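Local structure of beta-glucuronidase (Dictyoglomus thermophilum, 6XXW) at residues E40-E44 with L67-V71; A97-F101 with V141-T146; P151-K156 with K168-F174. The protein probably hydrolyses beta-D-glucuronides, as a glycoside hydrolase of family 2 with a sugar-binding beta domain and a TIM barrel. All coordinates share one frame; numbering follows the deposited sequence.

In the fold
All three contacts lie in the N-terminal sugar-binding domain of this family 2 glycosidase and follow one another along the chain, none enclosing or crossing another. Interaction 1 comes first, closing the loop between the end of strand 32-43 and the short helix 65-68. Interaction 2 then brings the end of strand 134-142 back against 97-101, within the large antiparallel sheet to which strand 32-43 also belongs. Interaction 3 has the shortest loop, 11 residues, closed by a hairpin that is a separate two-stranded sheet. Neighbours touch: N143 ND2 reaches Y70 O between interactions 1 and 2, G153 N meets T146 O between 2 and 3, and V71 packs on L155 and L170 of the hairpin.

Interaction 1. Residues E40-E44 with L67-V71; sequences EFRTE and LRDYV
T43 sets its methyl over the face of the Y70 ring, where the end of the short helix 65-68 and the loop that follows it pack on the end of strand 32-43 in the beta sandwich of the sugar-binding domain. CG2 lies 4.1 Å from the centroid of the Y70 ring and only 12° off its normal, a CH-pi contact near the ring centre. The T43 torsion explains this: CG2 is anti to the carbonyl carbon, leaving OG1 between the backbone N and C (chi1 61°). Y70 meets it with CG swung anti to the backbone N (chi1 -178°), which carries the ring out to the T43 methyl. The same methyl also meets CD1 of L67 at 3.8 Å, so it is shared by leucine and tyrosine. F41 joins from the same strand: its CE1 is 4.0 Å from L67 CD1, and the leucine methyl comes in at the edge of the F41 ring. F58 and Y76 are further ring neighbours of F41. The strongest polar partner of E44 and of Y70 is R73: E44 makes a salt bridge with its guanidinium, and the Y70 hydroxyl is hydrogen-bonded to its carbonyl. Beside T43, the E44 CB lies 3.4 Å from Y70 OH.

Interaction 2. Residues A97-F101 with V141-T146; sequences AAAHF and VDNTLT
A classic beta bulge joins these segments in the sandwich of the sugar-binding domain: H100 and F101 both face D142, at the antiparallel junction of strands 101-106 and 134-142. The carbonyl of D142 takes both amides. F101 N reaches D142 O at 3.0 Å, nearly straight and in the carbonyl plane, whereas H100 N comes from above that plane, 38° out of it. In return D142 N donates to F101 O, making F101 and D142 a hydrogen-bonded pair. A cis peptide precedes H100.

The H100 ring is sandwiched. L145 CD2 lies over one face, 3.8 Å from the centroid of the H100 ring, a CH-pi contact displaced toward the rim; A99 CB covers the opposite face. With CG anti to its carbonyl carbon (chi1 -57°), the imidazole reaches the leucine, and its NE2 is hydrogen-bonded to N178. N143 O sits at the ring edge, in its plane. F101 instead turns its ring edge to the turn, CE2 coming 3.0 Å from T144 O, a buried carbonyl without a polar partner in the model. V141 fills the other end: CG2 rests on A98 CB at 3.9 Å, and CG1 is against A99 O. The chain beyond the strand is folded by an Asx turn, in which D142 OD1 takes two bonds from one residue. T144 N approaches from above the carboxylate plane, while T144 OG1 donates to the syn lone pair of D142 OD1 at 2.6 Å.

Interaction 3. Residues P151-K156 with K168-F174; sequences PPGELK and KVLNYYF
Backbone bonds come first: E154 and N171 exchange a pair, N171 N giving to E154 O at 2.8 Å, and K156 and V169 do the same, with K156 N 2.7 Å from V169 O. Between them L155 and L170 form a non-hydrogen-bonded pair. Past G153 a water bridges P152 O and Y173 N.

The two strands, 153-157 and 168-172, make an antiparallel beta hairpin, its own two-stranded sheet in the sugar-binding domain.

Polar side chains gather on the face of E154, K156 and N171. K156 starts with CG anti to the carbonyl carbon (chi1 -69°), and its extended chain crosses N171 at about a right angle, CD 3.1 Å from N171 ND2. In the E154 conformer described, K156 NZ pairs with E154 OE2 at 3.5 Å, Y173 OH gives that oxygen a weak bond, and the other oxygen accepts from W147. Shortening K156 to an alanine is likely to leave OE2 in this conformer without its charged mate and to strip the aliphatic chain from N171 ND2.

Among apolar contacts, L155 CD2 meets K168 obliquely, 4.0 Å from CE. The F174 ring is clasped between Y172 CD2 and, on the opposite face, P151 CG, 3.9 Å from the F174 centroid.

Interaction 1. Residues E40-E44 with L67-V71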
loop_
_atom_site.group_PDB
_atom_site.type_symbol
_atom_site.label_atom_id
_atom_site.label_comp_id
_atom_site.label_asym_id
_atom_site.label_seq_id
_atom_site.Cartn_x
_atom_site.Cartn_y
_atom_site.Cartn_z
ATOM N N GLU A 40 -23.074 -14.806 25.056
ATOM C CA GLU A 40 -23.164 -13.495 25.687
ATOM C C GLU A 40 -21.872 -13.238 26.460
ATOM O O GLU A 40 -21.214 -14.174 26.924
ATOM C CB GLU A 40 -24.383 -13.411 26.607
ATOM C CG GLU A 40 -25.689 -13.316 25.827
ATOM C CD GLU A 40 -26.910 -13.172 26.716
ATOM O OE1 GLU A 40 -27.488 -14.201 27.088
ATOM O OE2 GLU A 40 -27.311 -12.029 27.017
ATOM N N PHE A 41 -21.512 -11.961 26.591
ATOM C CA PHE A 41 -20.186 -11.577 27.068
ATOM C C PHE A 41 -20.298 -10.274 27.845
ATOM O O PHE A 41 -21.019 -9.362 27.436
ATOM C CB PHE A 41 -19.222 -11.435 25.870
ATOM C CG PHE A 41 -17.841 -10.886 26.205
ATOM C CD1 PHE A 41 -17.623 -9.518 26.342
ATOM C CD2 PHE A 41 -16.751 -11.734 26.281
ATOM C CE1 PHE A 41 -16.343 -9.019 26.623
ATOM C CE2 PHE A 41 -15.471 -11.240 26.551
ATOM C CZ PHE A 41 -15.276 -9.885 26.716
ATOM N N ARG A 42 -19.576 -10.187 28.960
ATOM C CA ARG A 42 -19.523 -8.951 29.730
ATOM C C ARG A 42 -18.173 -8.862 30.419
ATOM O O ARG A 42 -17.440 -9.847 30.507
ATOM C CB ARG A 42 -20.648 -8.872 30.768
ATOM C CG ARG A 42 -20.587 -9.984 31.810
ATOM C CD ARG A 42 -21.772 -9.942 32.777
ATOM N NE ARG A 42 -21.585 -10.952 33.813
ATOM C CZ ARG A 42 -20.893 -10.737 34.922
ATOM N NH1 ARG A 42 -20.742 -11.714 35.803
ATOM N NH2 ARG A 42 -20.362 -9.536 35.145
ATOM N N THR A 43 -17.841 -7.663 30.891
ATOM C CA THR A 43 -16.623 -7.452 31.659
ATOM C C THR A 43 -16.959 -7.354 33.144
ATOM O O THR A 43 -18.121 -7.269 33.540
ATOM C CB THR A 43 -15.870 -6.195 31.200
ATOM O OG1 THR A 43 -16.695 -5.040 31.376
ATOM C CG2 THR A 43 -15.460 -6.309 29.725
ATOM N N GLU A 44 -15.908 -7.358 33.963
ATOM C CA GLU A 44 -16.062 -7.475 35.411
ATOM C C GLU A 44 -16.956 -6.379 35.982
ATOM O O GLU A 44 -16.838 -5.207 35.618
ATOM C CB GLU A 44 -14.689 -7.427 36.087
ATOM C CG GLU A 44 -14.655 -8.098 37.453
ATOM C CD GLU A 44 -13.234 -8.382 37.908
ATOM O OE1 GLU A 44 -12.286 -7.762 37.355
ATOM O OE2 GLU A 44 -13.068 -9.229 38.811
ATOM N N LEU A 67 -12.248 -2.114 25.493
ATOM C CA LEU A 67 -12.265 -3.572 25.524
ATOM C C LEU A 67 -11.047 -4.154 24.819
ATOM O O LEU A 67 -10.450 -5.116 25.309
ATOM C CB LEU A 67 -13.553 -4.102 24.890
ATOM C CG LEU A 67 -13.639 -5.625 24.918
ATOM C CD1 LEU A 67 -13.594 -6.131 26.368
ATOM C CD2 LEU A 67 -14.902 -6.114 24.194
ATOM N N ARG A 68 -10.651 -3.575 23.680
ATOM C CA ARG A 68 -9.409 -3.990 23.030
ATOM C C ARG A 68 -8.249 -4.070 24.027
ATOM O O ARG A 68 -7.485 -5.040 24.046
ATOM C CB ARG A 68 -9.069 -3.016 21.895
ATOM C CG ARG A 68 -7.966 -3.520 20.968
ATOM C CD ARG A 68 -7.379 -2.385 20.127
ATOM N NE ARG A 68 -6.677 -1.396 20.949
ATOM C CZ ARG A 68 -6.297 -0.194 20.519
ATOM N NH1 ARG A 68 -6.549 0.168 19.268
ATOM N NH2 ARG A 68 -5.656 0.638 21.331
ATOM N N ASP A 69 -8.106 -3.056 24.871
ATOM C CA ASP A 69 -6.979 -2.945 25.783
ATOM C C ASP A 69 -7.349 -3.350 27.202
ATOM O O ASP A 69 -6.625 -3.017 28.149
ATOM C CB ASP A 69 -6.435 -1.518 25.763
ATOM C CG ASP A 69 -5.923 -1.112 24.388
ATOM O OD1 ASP A 69 -5.550 -2.015 23.592
ATOM O OD2 ASP A 69 -5.898 0.104 24.108
ATOM N N TYR A 70 -8.454 -4.076 27.360
ATOM C CA TYR A 70 -8.947 -4.433 28.684
ATOM C C TYR A 70 -7.975 -5.360 29.401
ATOM O O TYR A 70 -7.346 -6.222 28.783
ATOM C CB TYR A 70 -10.316 -5.103 28.551
ATOM C CG TYR A 70 -10.975 -5.481 29.856
ATOM C CD1 TYR A 70 -11.647 -4.532 30.607
ATOM C CD2 TYR A 70 -10.940 -6.794 30.326
ATOM C CE1 TYR A 70 -12.269 -4.869 31.802
ATOM C CE2 TYR A 70 -11.555 -7.141 31.538
ATOM C CZ TYR A 70 -12.221 -6.167 32.260
ATOM O OH TYR A 70 -12.847 -6.477 33.448
ATOM N N VAL A 71 -7.842 -5.171 30.717
ATOM C CA VAL A 71 -7.058 -6.057 31.571
ATOM C C VAL A 71 -7.903 -6.388 32.791
ATOM O O VAL A 71 -8.315 -5.485 33.530
ATOM C CB VAL A 71 -5.710 -5.445 32.011
ATOM C CG1 VAL A 71 -5.009 -6.387 32.980
ATOM C CG2 VAL A 71 -4.798 -5.183 30.811
#

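Interaction 2. Residues A97-F101 with V141-T146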
loop_
_atom_site.group_PDB
_atom_site.type_symbol
_atom_site.label_atom_id
_atom_site.label_comp_id
_atom_site.label_asym_id
_atom_site.label_seq_id
_atom_site.Cartn_x
_atom_site.Cartn_y
_atom_site.Cartn_z
ATOM N N ALA A 97 -9.014 -23.841 25.100
ATOM C CA ALA A 97 -8.020 -22.895 25.601
ATOM C C ALA A 97 -8.706 -21.594 25.993
ATOM O O ALA A 97 -9.640 -21.153 25.314
ATOM C CB ALA A 97 -6.924 -22.611 24.558
ATOM N N ALA A 98 -8.236 -20.989 27.088
ATOM C CA ALA A 98 -8.697 -19.667 27.520
ATOM C C ALA A 98 -7.536 -18.940 28.187
ATOM O O ALA A 98 -6.977 -19.437 29.168
ATOM C CB ALA A 98 -9.885 -19.786 28.483
ATOM N N ALA A 99 -7.162 -17.771 27.673
ATOM C CA ALA A 99 -5.957 -17.070 28.120
ATOM C C ALA A 99 -6.318 -15.989 29.138
ATOM O O ALA A 99 -7.013 -15.031 28.789
ATOM C CB ALA A 99 -5.236 -16.448 26.918
ATOM N N HIS A 100 -5.825 -16.101 30.381
ATOM C CA HIS A 100 -4.832 -17.065 30.847
ATOM C C HIS A 100 -5.283 -17.862 32.083
ATOM O O HIS A 100 -4.846 -18.996 32.274
ATOM C CB HIS A 100 -3.510 -16.342 31.184
ATOM C CG HIS A 100 -2.955 -15.556 30.037
ATOM N ND1 HIS A 100 -2.249 -16.140 29.008
ATOM C CD2 HIS A 100 -3.039 -14.238 29.737
ATOM C CE1 HIS A 100 -1.913 -15.214 28.125
ATOM N NE2 HIS A 100 -2.387 -14.051 28.541
ATOM N N PHE A 101 -6.104 -17.253 32.939
ATOM C CA PHE A 101 -6.734 -17.927 34.074
ATOM C C PHE A 101 -8.228 -18.061 33.801
ATOM O O PHE A 101 -8.852 -17.131 33.276
ATOM C CB PHE A 101 -6.539 -17.148 35.381
ATOM C CG PHE A 101 -5.113 -16.799 35.689
ATOM C CD1 PHE A 101 -4.359 -17.591 36.538
ATOM C CD2 PHE A 101 -4.531 -15.653 35.160
ATOM C CE1 PHE A 101 -3.044 -17.258 36.838
ATOM C CE2 PHE A 101 -3.222 -15.321 35.457
ATOM C CZ PHE A 101 -2.477 -16.121 36.291
ATOM N N VAL A 141 -12.738 -15.594 32.331
ATOM C CA VAL A 141 -11.380 -15.598 31.795
ATOM C C VAL A 141 -10.691 -14.333 32.286
ATOM O O VAL A 141 -11.257 -13.245 32.190
ATOM C CB VAL A 141 -11.363 -15.654 30.253
ATOM C CG1 VAL A 141 -9.928 -15.679 29.744
ATOM C CG2 VAL A 141 -12.163 -16.872 29.730
ATOM N N ASP A 142 -9.472 -14.478 32.798
ATOM C CA ASP A 142 -8.687 -13.364 33.328
ATOM C C ASP A 142 -7.395 -13.306 32.529
ATOM O O ASP A 142 -6.682 -14.310 32.438
ATOM C CB ASP A 142 -8.412 -13.577 34.826
ATOM C CG ASP A 142 -7.850 -12.333 35.528
ATOM O OD1 ASP A 142 -7.276 -11.446 34.876
ATOM O OD2 ASP A 142 -7.969 -12.252 36.764
ATOM N N ASN A 143 -7.110 -12.150 31.916
ATOM C CA ASN A 143 -5.907 -11.997 31.107
ATOM C C ASN A 143 -4.781 -11.296 31.857
ATOM O O ASN A 143 -3.766 -10.945 31.244
ATOM C CB ASN A 143 -6.220 -11.245 29.801
ATOM C CG ASN A 143 -6.701 -9.838 30.042
ATOM O OD1 ASN A 143 -6.941 -9.450 31.180
ATOM N ND2 ASN A 143 -6.836 -9.051 28.966
ATOM N N THR A 144 -4.931 -11.101 33.167
ATOM C CA THR A 144 -3.907 -10.448 33.972
ATOM C C THR A 144 -2.697 -11.366 34.097
ATOM O O THR A 144 -2.805 -12.469 34.639
ATOM C CB THR A 144 -4.467 -10.122 35.355
ATOM O OG1 THR A 144 -5.687 -9.381 35.201
ATOM C CG2 THR A 144 -3.469 -9.284 36.150
ATOM N N LEU A 145 -1.547 -10.921 33.616
ATOM C CA LEU A 145 -0.343 -11.735 33.733
ATOM C C LEU A 145 0.322 -11.540 35.095
ATOM O O LEU A 145 0.172 -10.497 35.743
ATOM C CB LEU A 145 0.646 -11.385 32.620
ATOM C CG LEU A 145 0.140 -11.602 31.192
ATOM C CD1 LEU A 145 0.973 -10.808 30.189
ATOM C CD2 LEU A 145 0.148 -13.082 30.866
ATOM N N THR A 146 1.059 -12.569 35.528
ATOM C CA THR A 146 1.890 -12.515 36.723
ATOM C C THR A 146 3.232 -13.167 36.417
ATOM O O THR A 146 3.424 -13.777 35.360
ATOM C CB THR A 146 1.247 -13.233 37.918
ATOM O OG1 THR A 146 1.318 -14.647 37.701
ATOM C CG2 THR A 146 -0.207 -12.813 38.106
#

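Interaction 3. Residues P151-K156 with K168-F174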
loop_
_atom_site.group_PDB
_atom_site.type_symbol
_atom_site.label_atom_id
_atom_site.label_comp_id
_atom_site.label_asym_id
_atom_site.label_seq_id
_atom_site.Cartn_x
_atom_site.Cartn_y
_atom_site.Cartn_z
ATOM N N PRO A 151 3.012 -17.305 29.427
ATOM C CA PRO A 151 4.139 -16.378 29.559
ATOM C C PRO A 151 3.906 -15.331 30.648
ATOM O O PRO A 151 2.762 -14.953 30.896
ATOM C CB PRO A 151 4.203 -15.712 28.181
ATOM C CG PRO A 151 2.784 -15.682 27.740
ATOM C CD PRO A 151 2.169 -16.985 28.261
ATOM N N PRO A 152 4.982 -14.876 31.277
ATOM C CA PRO A 152 4.856 -13.965 32.417
ATOM C C PRO A 152 4.706 -12.496 32.027
ATOM O O PRO A 152 5.006 -12.064 30.913
ATOM C CB PRO A 152 6.173 -14.180 33.168
ATOM C CG PRO A 152 7.164 -14.435 32.053
ATOM C CD PRO A 152 6.381 -15.301 31.063
ATOM N N GLY A 153 4.255 -11.728 33.010
ATOM C CA GLY A 153 4.115 -10.289 32.909
ATOM C C GLY A 153 3.745 -9.768 34.275
ATOM O O GLY A 153 3.705 -10.518 35.252
ATOM N N GLU A 154 3.442 -8.473 34.333
ATOM C CA GLU A 154 3.171 -7.843 35.619
ATOM C C GLU A 154 2.301 -6.612 35.422
ATOM O O GLU A 154 2.560 -5.797 34.531
ATOM C CB GLU A 154 4.477 -7.467 36.332
ATOM C CG GLU A 154 5.563 -6.927 35.415
ATOM C CD GLU A 154 6.865 -6.628 36.151
ATOM O OE1 GLU A 154 6.859 -6.628 37.403
ATOM O OE2 GLU A 154 7.890 -6.366 35.478
ATOM N N LEU A 155 1.265 -6.490 36.247
ATOM C CA LEU A 155 0.434 -5.299 36.239
ATOM C C LEU A 155 1.108 -4.257 37.120
ATOM O O LEU A 155 1.469 -4.547 38.264
ATOM C CB LEU A 155 -0.974 -5.634 36.741
ATOM C CG LEU A 155 -2.053 -4.550 36.621
ATOM C CD1 LEU A 155 -2.291 -4.186 35.166
ATOM C CD2 LEU A 155 -3.348 -5.019 37.282
ATOM N N LYS A 156 1.330 -3.065 36.586
ATOM C CA LYS A 156 2.029 -2.031 37.330
ATOM C C LYS A 156 1.169 -0.786 37.450
ATOM O O LYS A 156 0.493 -0.388 36.494
ATOM C CB LYS A 156 3.369 -1.677 36.690
ATOM C CG LYS A 156 4.412 -2.783 36.785
ATOM C CD LYS A 156 5.750 -2.288 36.247
ATOM C CE LYS A 156 6.812 -3.373 36.292
ATOM N NZ LYS A 156 8.147 -2.899 35.803
ATOM N N LYS A 168 -3.027 2.221 35.103
ATOM C CA LYS A 168 -2.279 0.986 35.275
ATOM C C LYS A 168 -1.891 0.433 33.913
ATOM O O LYS A 168 -2.550 0.706 32.908
ATOM C CB LYS A 168 -3.081 -0.045 36.090
ATOM C CG LYS A 168 -4.237 -0.702 35.350
ATOM C CD LYS A 168 -5.129 -1.473 36.320
ATOM C CE LYS A 168 -5.941 -2.541 35.599
ATOM N NZ LYS A 168 -6.938 -1.939 34.663
ATOM N N VAL A 169 -0.778 -0.302 33.877
ATOM C CA VAL A 169 -0.296 -0.913 32.643
ATOM C C VAL A 169 0.021 -2.377 32.919
ATOM O O VAL A 169 0.494 -2.728 34.004
ATOM C CB VAL A 169 0.937 -0.183 32.059
ATOM C CG1 VAL A 169 0.615 1.277 31.754
ATOM C CG2 VAL A 169 2.148 -0.286 32.993
ATOM N N LEU A 170 -0.276 -3.238 31.951
ATOM C CA LEU A 170 0.182 -4.619 32.005
ATOM C C LEU A 170 1.483 -4.677 31.229
ATOM O O LEU A 170 1.489 -4.518 30.005
ATOM C CB LEU A 170 -0.856 -5.573 31.421
ATOM C CG LEU A 170 -0.536 -7.057 31.563
ATOM C CD1 LEU A 170 -0.533 -7.461 33.025
ATOM C CD2 LEU A 170 -1.546 -7.902 30.756
ATOM N N ASN A 171 2.588 -4.860 31.932
ATOM C CA ASN A 171 3.875 -4.979 31.272
ATOM C C ASN A 171 4.162 -6.440 30.966
ATOM O O ASN A 171 3.871 -7.328 31.773
ATOM C CB ASN A 171 4.993 -4.391 32.134
ATOM C CG ASN A 171 4.981 -2.862 32.130
ATOM O OD1 ASN A 171 4.543 -2.233 31.162
ATOM N ND2 ASN A 171 5.455 -2.267 33.206
ATOM N N TYR A 172 4.736 -6.677 29.792
ATOM C CA TYR A 172 5.165 -8.009 29.403
ATOM C C TYR A 172 6.192 -7.873 28.290
ATOM O O TYR A 172 6.239 -6.866 27.575
ATOM C CB TYR A 172 3.990 -8.895 28.977
ATOM C CG TYR A 172 3.094 -8.385 27.863
ATOM C CD1 TYR A 172 2.015 -7.561 28.145
ATOM C CD2 TYR A 172 3.275 -8.799 26.539
ATOM C CE1 TYR A 172 1.156 -7.122 27.142
ATOM C CE2 TYR A 172 2.411 -8.363 25.515
ATOM C CZ TYR A 172 1.347 -7.529 25.834
ATOM O OH TYR A 172 0.474 -7.076 24.860
ATOM N N TYR A 173 7.022 -8.902 28.161
ATOM C CA TYR A 173 8.265 -8.810 27.413
ATOM C C TYR A 173 8.344 -9.850 26.311
ATOM O O TYR A 173 9.418 -10.060 25.740
ATOM C CB TYR A 173 9.451 -8.921 28.391
ATOM C CG TYR A 173 9.304 -7.898 29.492
ATOM C CD1 TYR A 173 9.734 -6.589 29.305
ATOM C CD2 TYR A 173 8.661 -8.216 30.683
ATOM C CE1 TYR A 173 9.572 -5.638 30.301
ATOM C CE2 TYR A 173 8.490 -7.272 31.679
ATOM C CZ TYR A 173 8.948 -5.987 31.481
ATOM O OH TYR A 173 8.780 -5.045 32.469
ATOM N N PHE A 174 7.233 -10.493 25.991
ATOM C CA PHE A 174 7.149 -11.320 24.799
ATOM C C PHE A 174 6.557 -10.499 23.659
ATOM O O PHE A 174 5.755 -9.591 23.876
ATOM C CB PHE A 174 6.320 -12.584 25.050
ATOM C CG PHE A 174 4.965 -12.345 25.660
ATOM C CD1 PHE A 174 3.836 -12.172 24.844
ATOM C CD2 PHE A 174 4.791 -12.370 27.039
ATOM C CE1 PHE A 174 2.570 -11.986 25.397
ATOM C CE2 PHE A 174 3.519 -12.200 27.608
ATOM C CZ PHE A 174 2.408 -12.007 26.793
HETATM O O HOH W 1 7.277 -11.197 29.635
#